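Local coordinates for ATP:cob(I)alamin adenosyltransferase, putative (Burkholderia thailandensis, PDB 2ZHZ), which probably transfers the adenosyl group of ATP to cobalamin, making adenosylcobalamin, as a homotrimeric PduO-type corrinoid adenosyltransferase that binds ATP and magnesium, at residues B[34-39]-B[75-80]; B[109-114]-B[173-178]; B[120-125]-B[158-163]. All blocks are in the same frame, centred on the assembly; numbering follows the deposited sequence.

Contact 1: B[34-39]-B[75-80]; sequences AAIGDV and ELCIPG
L76, in the last turn of helix 56-77, points toward helix 31-50 and meets A35, I36 and V39 there. Its CB lies 3.6 Å from CG1 of I36, and the two side chains run past each other head to tail, touching along their flanks. The leucine extends further through its CD1 branch: with CG beside the backbone N and CD1 continuing straight away from CA (chi2 177°), this methyl meets two residues one helical turn apart, 4.1 Å from CB of A35 and 4.0 Å from CG2 of V39. The backbone bond from V39 N to A35 O closes that turn, so the spacing of the two positions is set by regular helix geometry. These helices are the first two long members of the five-helix bundle characteristic of PduO-type adenosyltransferases. Helix 116-141 packs beside both of them, with S134 against A35, I135 against V39 and L138 against L76. On the carbonyl side of L76, its O accepts a hydrogen bond from NH1 of R32 and also has CD1 of I36 3.9 Å away. C77 follows and meets the far end of the same isoleucine: its SG stands 3.6 Å from CD1 of I36. The isoleucine reaches it because CG1 leaves beside the backbone N (chi1 -71°) and the chain then runs nearly extended to CD1. I36 thus touches L76 through CG1 and C77 mainly through CD1, while its side chain also comes within about 4 Å of a bound ATP, which touches the next residue, G37. Beyond C77 the helix ends: I78 leaves helical backbone angles, and P79 packs on L20 and D22 of the loop following strand 17-19.

Contact 2: B[109-114]-B[173-178]; sequences FILPGG and ADVLWD
One water ties V175 to both L111 and G113: it donates to L111 O at 2.7 Å and to G113 O at 2.9 Å, and accepts from V175 N at 2.9 Å. It bridges V175 N and L111 O, which do not bond directly. In the other direction L111 N bonds V175 O at 2.6 Å, and W177 N donates to F109 O at 2.9 Å. These bonds make a short, weakly bonded antiparallel pairing of segments 110-111 and 175-176, which ties the residues leading into helix 116-141 to the C-terminal residues that follow helix 147-169. I110 and L176 form its non-hydrogen-bonded pair. Their side chains diverge at the root, yet CG2 of I110 still meets CD2 of L176 at 3.6 Å. L111 and V175 cross at about a right angle, CB against CG1, while V175 CG2 lies against the backbone of G113 and G114. W177 holds CG anti to its backbone N (chi1 174°), which lays the indole beside F109. The two side chains run side by side, their ring planes 72° apart, and CD1 of F109 is 3.6 Å from CE3 of W177. F70 of the third subunit meets both rings, and D174 is salt-bridged to R164.

Contact 3: B[120-125]-B[158-163]; sequences LAHVCR and LLFVLA
Two neighbouring helices of the bundle, 116-141 and 147-169, pack here through segments 120-125 and 158-163, which lie antiparallel (172°) with axes 8.3 Å apart at closest approach, near enough for A121 CB to meet A163 CB at 3.9 Å. One turn further along helix 116-141, R125 and C124 meet L159 of the other helix: its CB lies 3.8 Å from CB of R125, and its CD1 reaches over the backbone, 3.7 Å from the carbonyl carbon of C124. A121, A163, C124 and L159 make one part of this antiparallel helix packing; H122, R125 and F160 make the other, with A163 touching both. The methyl of A163 sits over one face of the H122 imidazole, CB to NE2 3.3 Å. F160 approaches that ring's edge, its CD1 3.8 Å from CE1 of H122, near the imidazole plane. R125 runs alongside F160, with CD 3.7 Å from CB of the phenylalanine and near the plane of the phenyl ring. A bend at chi3 (62°) then turns its NE back to H122, where it donates to ND1 at 3.0 Å, near the imidazole plane. This bond helps fix the imidazole's rotation and the arginine's course, whose NH1 salt-bridges D40 of the third subunit.

Along the chain contact 1 closes first, joining helices 31-50 and 56-77. Contact 3 follows within the span that contact 2 bridges: strand 110-111 leads into helix 116-141, and helix 147-169 leads out to strand 175-176. Contacts 2 and 3, centres 12 Å apart, therefore form one continuous region, touching where I110 CD1 packs on F160 CZ (3.3 Å) and P112 CB packs on both H122 and R125. Both also touch the third subunit. Contact 1 lies on the opposite side of the chain's centre, 22 Å from contact 3 and 33 Å from contact 2 between centres, near a bound ATP and the second subunit. Different parts of the chain therefore meet the two other subunits of the trimer.

Contact 1: B[34-39]-B[75-80]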
loop_
_atom_site.group_PDB
_atom_site.type_symbol
_atom_site.label_atom_id
_atom_site.label_comp_id
_atom_site.label_asym_id
_atom_site.label_seq_id
_atom_site.Cartn_x
_atom_site.Cartn_y
_atom_site.Cartn_z
ATOM N N ALA B 34 10.965 -1.602 9.054
ATOM C CA ALA B 34 10.077 -0.849 8.178
ATOM C C ALA B 34 10.447 -1.091 6.712
ATOM O O ALA B 34 9.570 -1.277 5.866
ATOM C CB ALA B 34 10.162 0.641 8.498
ATOM N N ALA B 35 11.743 -1.081 6.407
ATOM C CA ALA B 35 12.182 -1.305 5.032
ATOM C C ALA B 35 11.822 -2.728 4.600
ATOM O O ALA B 35 11.317 -2.941 3.499
ATOM C CB ALA B 35 13.689 -1.075 4.915
ATOM N N ILE B 36 12.077 -3.702 5.468
ATOM C CA ILE B 36 11.737 -5.087 5.154
ATOM C C ILE B 36 10.240 -5.161 4.862
ATOM O O ILE B 36 9.808 -5.850 3.937
ATOM C CB ILE B 36 12.049 -6.029 6.335
ATOM C CG1 ILE B 36 13.563 -6.176 6.502
ATOM C CG2 ILE B 36 11.391 -7.387 6.111
ATOM C CD1 ILE B 36 13.978 -6.778 7.833
ATOM N N GLY B 37 9.454 -4.437 5.656
ATOM C CA GLY B 37 8.011 -4.443 5.476
ATOM C C GLY B 37 7.548 -3.879 4.146
ATOM O O GLY B 37 6.693 -4.468 3.478
ATOM N N ASP B 38 8.101 -2.734 3.759
ATOM C CA ASP B 38 7.728 -2.107 2.497
ATOM C C ASP B 38 8.112 -2.981 1.308
ATOM O O ASP B 38 7.406 -3.009 0.305
ATOM C CB ASP B 38 8.376 -0.734 2.353
ATOM C CG ASP B 38 7.730 0.319 3.236
ATOM O OD1 ASP B 38 6.557 0.137 3.636
ATOM O OD2 ASP B 38 8.396 1.338 3.519
ATOM N N VAL B 39 9.233 -3.690 1.418
ATOM C CA VAL B 39 9.662 -4.576 0.338
ATOM C C VAL B 39 8.660 -5.725 0.219
ATOM O O VAL B 39 8.292 -6.131 -0.885
ATOM C CB VAL B 39 11.083 -5.135 0.607
ATOM C CG1 VAL B 39 11.429 -6.244 -0.401
ATOM C CG2 VAL B 39 12.095 -4.006 0.495
ATOM N N GLU B 75 18.272 -9.957 2.564
ATOM C CA GLU B 75 19.507 -9.214 2.777
ATOM C C GLU B 75 19.293 -8.160 3.860
ATOM O O GLU B 75 20.193 -7.879 4.656
ATOM C CB GLU B 75 19.964 -8.530 1.485
ATOM C CG GLU B 75 21.271 -7.765 1.645
ATOM C CD GLU B 75 21.797 -7.199 0.339
ATOM O OE1 GLU B 75 21.599 -7.844 -0.711
ATOM O OE2 GLU B 75 22.426 -6.120 0.363
ATOM N N LEU B 76 18.101 -7.572 3.886
ATOM C CA LEU B 76 17.792 -6.564 4.890
ATOM C C LEU B 76 17.611 -7.222 6.256
ATOM O O LEU B 76 17.789 -6.575 7.287
ATOM C CB LEU B 76 16.520 -5.803 4.507
ATOM C CG LEU B 76 16.591 -4.979 3.217
ATOM C CD1 LEU B 76 15.237 -4.339 2.931
ATOM C CD2 LEU B 76 17.669 -3.918 3.348
ATOM N N CYS B 77 17.256 -8.506 6.250
ATOM C CA CYS B 77 17.040 -9.276 7.481
ATOM C C CYS B 77 18.338 -9.745 8.128
ATOM O O CYS B 77 18.405 -9.936 9.345
ATOM C CB CYS B 77 16.178 -10.506 7.197
ATOM S SG CYS B 77 14.455 -10.163 6.811
ATOM N N ILE B 78 19.362 -9.950 7.308
ATOM C CA ILE B 78 20.650 -10.404 7.809
ATOM C C ILE B 78 21.701 -9.329 7.569
ATOM O O ILE B 78 22.334 -9.290 6.515
ATOM C CB ILE B 78 21.082 -11.700 7.108
ATOM C CG1 ILE B 78 20.005 -12.769 7.308
ATOM C CG2 ILE B 78 22.421 -12.169 7.661
ATOM C CD1 ILE B 78 20.287 -14.073 6.588
ATOM N N PRO B 79 21.892 -8.433 8.549
ATOM C CA PRO B 79 22.873 -7.350 8.441
ATOM C C PRO B 79 24.230 -7.851 7.952
ATOM O O PRO B 79 24.749 -8.852 8.451
ATOM C CB PRO B 79 22.933 -6.803 9.863
ATOM C CG PRO B 79 21.530 -7.005 10.349
ATOM C CD PRO B 79 21.219 -8.402 9.861
ATOM N N GLY B 80 24.793 -7.154 6.970
ATOM C CA GLY B 80 26.086 -7.540 6.433
ATOM C C GLY B 80 25.987 -8.579 5.333
ATOM O O GLY B 80 26.990 -8.940 4.719
#

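Contact 2: B[109-114]-B[173-178]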
loop_
_atom_site.group_PDB
_atom_site.type_symbol
_atom_site.label_atom_id
_atom_site.label_comp_id
_atom_site.label_asym_id
_atom_site.label_seq_id
_atom_site.Cartn_x
_atom_site.Cartn_y
_atom_site.Cartn_z
ATOM N N PHE B 109 3.127 13.897 -20.364
ATOM C CA PHE B 109 3.184 13.262 -19.056
ATOM C C PHE B 109 1.975 12.347 -19.032
ATOM O O PHE B 109 0.939 12.677 -19.607
ATOM C CB PHE B 109 3.030 14.280 -17.927
ATOM C CG PHE B 109 4.206 15.184 -17.747
ATOM C CD1 PHE B 109 4.138 16.518 -18.130
ATOM C CD2 PHE B 109 5.377 14.712 -17.168
ATOM C CE1 PHE B 109 5.218 17.372 -17.933
ATOM C CE2 PHE B 109 6.465 15.556 -16.967
ATOM C CZ PHE B 109 6.387 16.890 -17.350
ATOM N N ILE B 110 2.092 11.199 -18.384
ATOM C CA ILE B 110 0.951 10.303 -18.320
ATOM C C ILE B 110 0.465 10.156 -16.887
ATOM O O ILE B 110 1.210 10.385 -15.933
ATOM C CB ILE B 110 1.279 8.908 -18.892
ATOM C CG1 ILE B 110 2.300 8.197 -18.011
ATOM C CG2 ILE B 110 1.814 9.043 -20.310
ATOM C CD1 ILE B 110 2.606 6.791 -18.477
ATOM N N LEU B 111 -0.802 9.792 -16.753
ATOM C CA LEU B 111 -1.418 9.595 -15.450
ATOM C C LEU B 111 -1.448 8.097 -15.179
ATOM O O LEU B 111 -1.556 7.293 -16.107
ATOM C CB LEU B 111 -2.843 10.156 -15.452
ATOM C CG LEU B 111 -2.973 11.649 -15.758
ATOM C CD1 LEU B 111 -4.442 12.049 -15.797
ATOM C CD2 LEU B 111 -2.225 12.445 -14.703
ATOM N N PRO B 112 -1.348 7.697 -13.902
ATOM C CA PRO B 112 -1.375 6.265 -13.588
ATOM C C PRO B 112 -2.760 5.657 -13.805
ATOM O O PRO B 112 -3.740 6.081 -13.197
ATOM C CB PRO B 112 -0.925 6.223 -12.129
ATOM C CG PRO B 112 -1.439 7.537 -11.579
ATOM C CD PRO B 112 -1.128 8.513 -12.692
ATOM N N GLY B 113 -2.838 4.663 -14.683
ATOM C CA GLY B 113 -4.116 4.029 -14.955
ATOM C C GLY B 113 -4.186 3.409 -16.334
ATOM O O GLY B 113 -3.166 3.253 -17.002
ATOM N N GLY B 114 -5.396 3.064 -16.763
ATOM C CA GLY B 114 -5.588 2.444 -18.065
ATOM C C GLY B 114 -6.215 1.080 -17.874
ATOM O O GLY B 114 -7.197 0.949 -17.147
ATOM N N ALA B 173 -4.157 2.501 -24.644
ATOM C CA ALA B 173 -3.028 3.417 -24.618
ATOM C C ALA B 173 -2.883 4.003 -23.219
ATOM O O ALA B 173 -3.696 3.733 -22.336
ATOM C CB ALA B 173 -3.236 4.532 -25.639
ATOM N N ASP B 174 -1.845 4.806 -23.022
ATOM C CA ASP B 174 -1.611 5.425 -21.726
ATOM C C ASP B 174 -2.526 6.629 -21.532
ATOM O O ASP B 174 -2.892 7.310 -22.496
ATOM C CB ASP B 174 -0.151 5.865 -21.603
ATOM C CG ASP B 174 0.818 4.708 -21.746
ATOM O OD1 ASP B 174 0.659 3.711 -21.014
ATOM O OD2 ASP B 174 1.736 4.800 -22.587
ATOM N N VAL B 175 -2.905 6.872 -20.282
ATOM C CA VAL B 175 -3.762 8.000 -19.940
ATOM C C VAL B 175 -2.863 9.226 -19.866
ATOM O O VAL B 175 -1.912 9.255 -19.086
ATOM C CB VAL B 175 -4.441 7.781 -18.574
ATOM C CG1 VAL B 175 -5.411 8.915 -18.287
ATOM C CG2 VAL B 175 -5.160 6.443 -18.565
ATOM N N LEU B 176 -3.163 10.237 -20.676
ATOM C CA LEU B 176 -2.343 11.440 -20.709
ATOM C C LEU B 176 -2.832 12.580 -19.818
ATOM O O LEU B 176 -4.033 12.770 -19.627
ATOM C CB LEU B 176 -2.224 11.941 -22.151
ATOM C CG LEU B 176 -1.749 10.912 -23.180
ATOM C CD1 LEU B 176 -1.756 11.539 -24.563
ATOM C CD2 LEU B 176 -0.354 10.419 -22.820
ATOM N N TRP B 177 -1.881 13.333 -19.277
ATOM C CA TRP B 177 -2.189 14.471 -18.423
ATOM C C TRP B 177 -2.563 15.640 -19.330
ATOM O O TRP B 177 -2.077 15.738 -20.454
ATOM C CB TRP B 177 -0.970 14.834 -17.577
ATOM C CG TRP B 177 -1.146 16.077 -16.767
ATOM C CD1 TRP B 177 -2.077 16.299 -15.793
ATOM C CD2 TRP B 177 -0.366 17.274 -16.859
ATOM N NE1 TRP B 177 -1.925 17.561 -15.271
ATOM C CE2 TRP B 177 -0.882 18.182 -15.908
ATOM C CE3 TRP B 177 0.719 17.670 -17.655
ATOM C CZ2 TRP B 177 -0.349 19.465 -15.729
ATOM C CZ3 TRP B 177 1.249 18.948 -17.477
ATOM C CH2 TRP B 177 0.713 19.828 -16.520
ATOM N N ASP B 178 -3.423 16.527 -18.843
ATOM C CA ASP B 178 -3.850 17.672 -19.642
ATOM C C ASP B 178 -2.689 18.607 -19.982
ATOM O O ASP B 178 -1.847 18.852 -19.095
ATOM C CB ASP B 178 -4.927 18.457 -18.896
ATOM C CG ASP B 178 -5.461 19.617 -19.706
ATOM O OD1 ASP B 178 -6.000 19.371 -20.810
ATOM O OD2 ASP B 178 -5.339 20.772 -19.242
HETATM O O HOH W 1 -1.696 5.462 -18.063
#

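Contact 3: B[120-125]-B[158-163]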
loop_
_atom_site.group_PDB
_atom_site.type_symbol
_atom_site.label_atom_id
_atom_site.label_comp_id
_atom_site.label_asym_id
_atom_site.label_seq_id
_atom_site.Cartn_x
_atom_site.Cartn_y
_atom_site.Cartn_z
ATOM N N LEU B 120 -2.638 -1.548 -11.979
ATOM C CA LEU B 120 -2.036 -2.259 -10.860
ATOM C C LEU B 120 -0.518 -2.108 -10.904
ATOM O O LEU B 120 0.129 -1.969 -9.867
ATOM C CB LEU B 120 -2.433 -3.740 -10.895
ATOM C CG LEU B 120 -3.894 -4.022 -10.518
ATOM C CD1 LEU B 120 -4.237 -5.487 -10.788
ATOM C CD2 LEU B 120 -4.110 -3.678 -9.042
ATOM N N ALA B 121 0.047 -2.117 -12.109
ATOM C CA ALA B 121 1.486 -1.965 -12.264
ATOM C C ALA B 121 1.915 -0.608 -11.708
ATOM O O ALA B 121 2.997 -0.478 -11.125
ATOM C CB ALA B 121 1.875 -2.081 -13.741
ATOM N N HIS B 122 1.066 0.403 -11.885
ATOM C CA HIS B 122 1.376 1.738 -11.377
ATOM C C HIS B 122 1.312 1.763 -9.852
ATOM O O HIS B 122 2.060 2.499 -9.212
ATOM C CB HIS B 122 0.427 2.777 -11.978
ATOM C CG HIS B 122 0.870 3.284 -13.314
ATOM N ND1 HIS B 122 1.985 4.080 -13.473
ATOM C CD2 HIS B 122 0.377 3.076 -14.559
ATOM C CE1 HIS B 122 2.160 4.337 -14.757
ATOM N NE2 HIS B 122 1.198 3.739 -15.437
ATOM N N VAL B 123 0.417 0.970 -9.272
ATOM C CA VAL B 123 0.339 0.897 -7.817
ATOM C C VAL B 123 1.643 0.241 -7.352
ATOM O O VAL B 123 2.262 0.690 -6.388
ATOM C CB VAL B 123 -0.872 0.057 -7.346
ATOM C CG1 VAL B 123 -0.710 -0.318 -5.869
ATOM C CG2 VAL B 123 -2.166 0.861 -7.538
ATOM N N CYS B 124 2.065 -0.813 -8.046
ATOM C CA CYS B 124 3.312 -1.492 -7.694
ATOM C C CYS B 124 4.464 -0.492 -7.769
ATOM O O CYS B 124 5.332 -0.463 -6.896
ATOM C CB CYS B 124 3.588 -2.666 -8.646
ATOM S SG CYS B 124 2.462 -4.064 -8.451
ATOM N N ARG B 125 4.461 0.327 -8.816
ATOM C CA ARG B 125 5.490 1.339 -9.016
ATOM C C ARG B 125 5.581 2.283 -7.815
ATOM O O ARG B 125 6.671 2.529 -7.294
ATOM C CB ARG B 125 5.194 2.139 -10.293
ATOM C CG ARG B 125 6.110 3.337 -10.547
ATOM C CD ARG B 125 5.649 4.103 -11.783
ATOM N NE ARG B 125 4.298 4.638 -11.606
ATOM C CZ ARG B 125 4.015 5.730 -10.903
ATOM N NH1 ARG B 125 4.990 6.415 -10.313
ATOM N NH2 ARG B 125 2.757 6.131 -10.775
ATOM N N LEU B 158 11.083 0.213 -14.275
ATOM C CA LEU B 158 10.579 -0.924 -15.044
ATOM C C LEU B 158 9.074 -1.125 -14.865
ATOM O O LEU B 158 8.376 -1.521 -15.800
ATOM C CB LEU B 158 11.319 -2.211 -14.649
ATOM C CG LEU B 158 10.865 -3.482 -15.374
ATOM C CD1 LEU B 158 10.997 -3.284 -16.884
ATOM C CD2 LEU B 158 11.709 -4.668 -14.916
ATOM N N LEU B 159 8.571 -0.864 -13.663
ATOM C CA LEU B 159 7.142 -1.013 -13.415
ATOM C C LEU B 159 6.370 0.032 -14.226
ATOM O O LEU B 159 5.272 -0.235 -14.725
ATOM C CB LEU B 159 6.857 -0.894 -11.912
ATOM C CG LEU B 159 7.286 -2.158 -11.149
ATOM C CD1 LEU B 159 7.269 -1.915 -9.650
ATOM C CD2 LEU B 159 6.350 -3.314 -11.529
ATOM N N PHE B 160 6.952 1.220 -14.366
ATOM C CA PHE B 160 6.337 2.282 -15.158
ATOM C C PHE B 160 6.293 1.799 -16.611
ATOM O O PHE B 160 5.271 1.895 -17.287
ATOM C CB PHE B 160 7.184 3.552 -15.076
ATOM C CG PHE B 160 6.676 4.684 -15.927
ATOM C CD1 PHE B 160 5.658 5.517 -15.474
ATOM C CD2 PHE B 160 7.233 4.928 -17.183
ATOM C CE1 PHE B 160 5.200 6.584 -16.255
ATOM C CE2 PHE B 160 6.787 5.986 -17.973
ATOM C CZ PHE B 160 5.767 6.819 -17.508
ATOM N N VAL B 161 7.418 1.271 -17.079
ATOM C CA VAL B 161 7.522 0.778 -18.449
ATOM C C VAL B 161 6.571 -0.381 -18.710
ATOM O O VAL B 161 5.925 -0.437 -19.754
ATOM C CB VAL B 161 8.968 0.345 -18.763
ATOM C CG1 VAL B 161 9.049 -0.251 -20.170
ATOM C CG2 VAL B 161 9.888 1.545 -18.653
ATOM N N LEU B 162 6.469 -1.304 -17.756
ATOM C CA LEU B 162 5.581 -2.442 -17.922
ATOM C C LEU B 162 4.126 -2.006 -17.937
ATOM O O LEU B 162 3.290 -2.647 -18.573
ATOM C CB LEU B 162 5.818 -3.479 -16.820
ATOM C CG LEU B 162 7.149 -4.233 -16.886
ATOM C CD1 LEU B 162 7.197 -5.248 -15.760
ATOM C CD2 LEU B 162 7.299 -4.939 -18.241
ATOM N N ALA B 163 3.811 -0.915 -17.242
ATOM C CA ALA B 163 2.439 -0.415 -17.242
ATOM C C ALA B 163 2.082 0.002 -18.676
ATOM O O ALA B 163 0.985 -0.276 -19.156
ATOM C CB ALA B 163 2.303 0.778 -16.290
#